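Local coordinates for protein transcriptional activator, putative (PDB 1RTW) that is of unknown function but is a putative transcriptional activator with the all-helical fold of the TENA/THI-4/PQQC family, at residues I73-K78 and W156-F161. Sequence-based numbering, arbitrary orientation.
Sequences IYYISK and WSSQEF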
loop_
_atom_site.group_PDB
_atom_site.type_symbol
_atom_site.label_atom_id
_atom_site.label_comp_id
_atom_site.label_asym_id
_atom_site.label_seq_id
_atom_site.Cartn_x
_atom_site.Cartn_y
_atom_site.Cartn_z
ATOM N N ILE B 73 -3.881 8.363 17.224
ATOM C CA ILE B 73 -4.892 8.561 16.182
ATOM C C ILE B 73 -6.213 9.009 16.802
ATOM O O ILE B 73 -6.864 9.933 16.295
ATOM C CB ILE B 73 -5.090 7.298 15.347
ATOM C CG1 ILE B 73 -3.839 7.058 14.501
ATOM C CG2 ILE B 73 -6.328 7.421 14.460
ATOM C CD1 ILE B 73 -3.901 5.781 13.669
ATOM N N TYR B 74 -6.573 8.395 17.929
ATOM C CA TYR B 74 -7.800 8.748 18.629
ATOM C C TYR B 74 -7.695 10.200 19.113
ATOM O O TYR B 74 -8.620 10.987 18.930
ATOM C CB TYR B 74 -8.032 7.804 19.812
ATOM C CG TYR B 74 -9.312 8.079 20.571
ATOM C CD1 TYR B 74 -10.557 7.982 19.943
ATOM C CD2 TYR B 74 -9.278 8.476 21.902
ATOM C CE1 TYR B 74 -11.737 8.281 20.630
ATOM C CE2 TYR B 74 -10.446 8.773 22.597
ATOM C CZ TYR B 74 -11.670 8.676 21.956
ATOM O OH TYR B 74 -12.826 8.975 22.639
ATOM N N TYR B 75 -6.548 10.544 19.698
ATOM C CA TYR B 75 -6.277 11.890 20.197
ATOM C C TYR B 75 -6.355 12.930 19.067
ATOM O O TYR B 75 -7.156 13.870 19.145
ATOM C CB TYR B 75 -4.901 11.907 20.875
ATOM C CG TYR B 75 -4.398 13.263 21.329
ATOM C CD1 TYR B 75 -5.142 14.067 22.202
ATOM C CD2 TYR B 75 -3.160 13.741 20.884
ATOM C CE1 TYR B 75 -4.661 15.318 22.617
ATOM C CE2 TYR B 75 -2.668 14.979 21.290
ATOM C CZ TYR B 75 -3.413 15.763 22.154
ATOM O OH TYR B 75 -2.885 16.975 22.559
ATOM N N ILE B 76 -5.592 12.708 17.994
ATOM C CA ILE B 76 -5.569 13.612 16.840
ATOM C C ILE B 76 -6.940 13.719 16.145
ATOM O O ILE B 76 -7.274 14.772 15.601
ATOM C CB ILE B 76 -4.507 13.170 15.777
ATOM C CG1 ILE B 76 -3.135 12.941 16.415
ATOM C CG2 ILE B 76 -4.376 14.199 14.687
ATOM C CD1 ILE B 76 -2.703 13.995 17.350
ATOM N N SER B 77 -7.717 12.632 16.141
ATOM C CA SER B 77 -9.052 12.631 15.515
ATOM C C SER B 77 -9.990 13.638 16.193
ATOM O O SER B 77 -10.961 14.097 15.589
ATOM C CB SER B 77 -9.703 11.248 15.590
ATOM O OG SER B 77 -10.109 10.948 16.920
ATOM N N LYS B 78 -9.699 13.959 17.450
ATOM C CA LYS B 78 -10.503 14.917 18.203
ATOM C C LYS B 78 -10.441 16.297 17.553
ATOM O O LYS B 78 -11.408 17.077 17.630
ATOM C CB LYS B 78 -10.039 14.975 19.661
ATOM C CG LYS B 78 -10.952 14.242 20.636
ATOM C CD LYS B 78 -11.414 12.889 20.101
ATOM C CE LYS B 78 -12.577 12.327 20.919
ATOM N NZ LYS B 78 -13.244 11.182 20.229
ATOM N N TRP B 156 -2.756 23.199 20.336
ATOM C CA TRP B 156 -1.424 22.901 19.828
ATOM C C TRP B 156 -0.248 23.359 20.685
ATOM O O TRP B 156 0.887 22.911 20.477
ATOM C CB TRP B 156 -1.281 23.384 18.390
ATOM C CG TRP B 156 -2.012 22.509 17.435
ATOM C CD1 TRP B 156 -1.886 21.155 17.301
ATOM C CD2 TRP B 156 -2.970 22.917 16.467
ATOM N NE1 TRP B 156 -2.708 20.694 16.306
ATOM C CE2 TRP B 156 -3.397 21.765 15.776
ATOM C CE3 TRP B 156 -3.526 24.152 16.112
ATOM C CZ2 TRP B 156 -4.332 21.802 14.748
ATOM C CZ3 TRP B 156 -4.452 24.197 15.094
ATOM C CH2 TRP B 156 -4.854 23.028 14.425
ATOM N N SER B 157 -0.521 24.236 21.648
ATOM C CA SER B 157 0.516 24.736 22.546
ATOM C C SER B 157 0.393 24.121 23.942
ATOM O O SER B 157 1.270 24.310 24.786
ATOM C CB SER B 157 0.443 26.263 22.652
ATOM O OG SER B 157 -0.739 26.678 23.319
ATOM N N SER B 158 -0.680 23.367 24.172
ATOM C CA SER B 158 -0.922 22.742 25.476
ATOM C C SER B 158 0.174 21.777 25.926
ATOM O O SER B 158 0.934 21.251 25.113
ATOM C CB SER B 158 -2.270 22.013 25.486
ATOM O OG SER B 158 -2.226 20.820 24.716
ATOM N N GLN B 159 0.230 21.550 27.235
ATOM C CA GLN B 159 1.203 20.639 27.833
ATOM C C GLN B 159 0.933 19.231 27.311
ATOM O O GLN B 159 1.859 18.461 27.073
ATOM C CB GLN B 159 1.081 20.663 29.363
ATOM C CG GLN B 159 2.124 19.828 30.114
ATOM C CD GLN B 159 3.537 20.386 30.012
ATOM O OE1 GLN B 159 3.768 21.443 29.419
ATOM N NE2 GLN B 159 4.492 19.675 30.600
ATOM N N GLU B 160 -0.343 18.921 27.112
ATOM C CA GLU B 160 -0.762 17.619 26.617
ATOM C C GLU B 160 -0.186 17.344 25.232
ATOM O O GLU B 160 0.353 16.267 24.986
ATOM C CB GLU B 160 -2.288 17.546 26.577
ATOM C CG GLU B 160 -2.835 16.175 26.232
ATOM C CD GLU B 160 -4.347 16.106 26.324
ATOM O OE1 GLU B 160 -5.028 17.019 25.809
ATOM O OE2 GLU B 160 -4.856 15.125 26.909
ATOM N N PHE B 161 -0.302 18.317 24.334
ATOM C CA PHE B 161 0.229 18.159 22.986
ATOM C C PHE B 161 1.752 18.067 23.030
ATOM O O PHE B 161 2.346 17.264 22.320
ATOM C CB PHE B 161 -0.195 19.317 22.083
ATOM C CG PHE B 161 -0.002 19.037 20.625
ATOM C CD1 PHE B 161 -0.937 18.283 19.932
ATOM C CD2 PHE B 161 1.113 19.513 19.948
ATOM C CE1 PHE B 161 -0.768 17.997 18.580
ATOM C CE2 PHE B 161 1.297 19.237 18.597
ATOM C CZ PHE B 161 0.352 18.473 17.905
#
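Residues 73-78, within helix 66-89, face the turn where helix 150-157 gives way to helix 159-176, and the two backbones come nearest at Tyr75 and Phe161, whose CA atoms lie 9.5 Å apart. Tyr75 spans this gap almost alone. With CG anti to the backbone N (chi1 174°), its ring reaches out from the helix and sets the hydroxyl against the first turn of helix 159-176, Tyr75 OH lying 3.4 Å from Phe161 CA. The same oxygen comes near Phe161 N, but at an angle too poor for a hydrogen bond. That amide instead donates to Ser158 OG at 3.2 Å, a nearly straight N-cap bond (163°), and Ser158 OG is also hydrogen-bonded to His155 O, so one hydroxyl links the two helix ends. The side chains of Tyr75 and Phe161 cross at about a right angle: the tyrosine hydroxyl sits at the edge of the phenylalanine ring, and Tyr75 CE2 is 4.0 Å from Phe161 CD1. The extended chain of Glu160, exposed to solvent, runs past the tyrosine in the opposite direction and brings OE1 to 3.6 Å from Tyr75 CE1, with carboxylate and ring planes 62° apart. No hydrogen bond joins the segments; van der Waals packing ties helix 66-89 to the break between helices 150-157 and 159-176 in the all-helical TENA-type bundle. Phe161 in turn presents one face to Trp156 CD1 and packs against Glu129 and Tyr133 of helix 118-142, while Trp156 NE1 is hydrogen-bonded to Glu79 OE2 on helix 66-89. Elsewhere on that helix, Ile76 packs on helix 33-60.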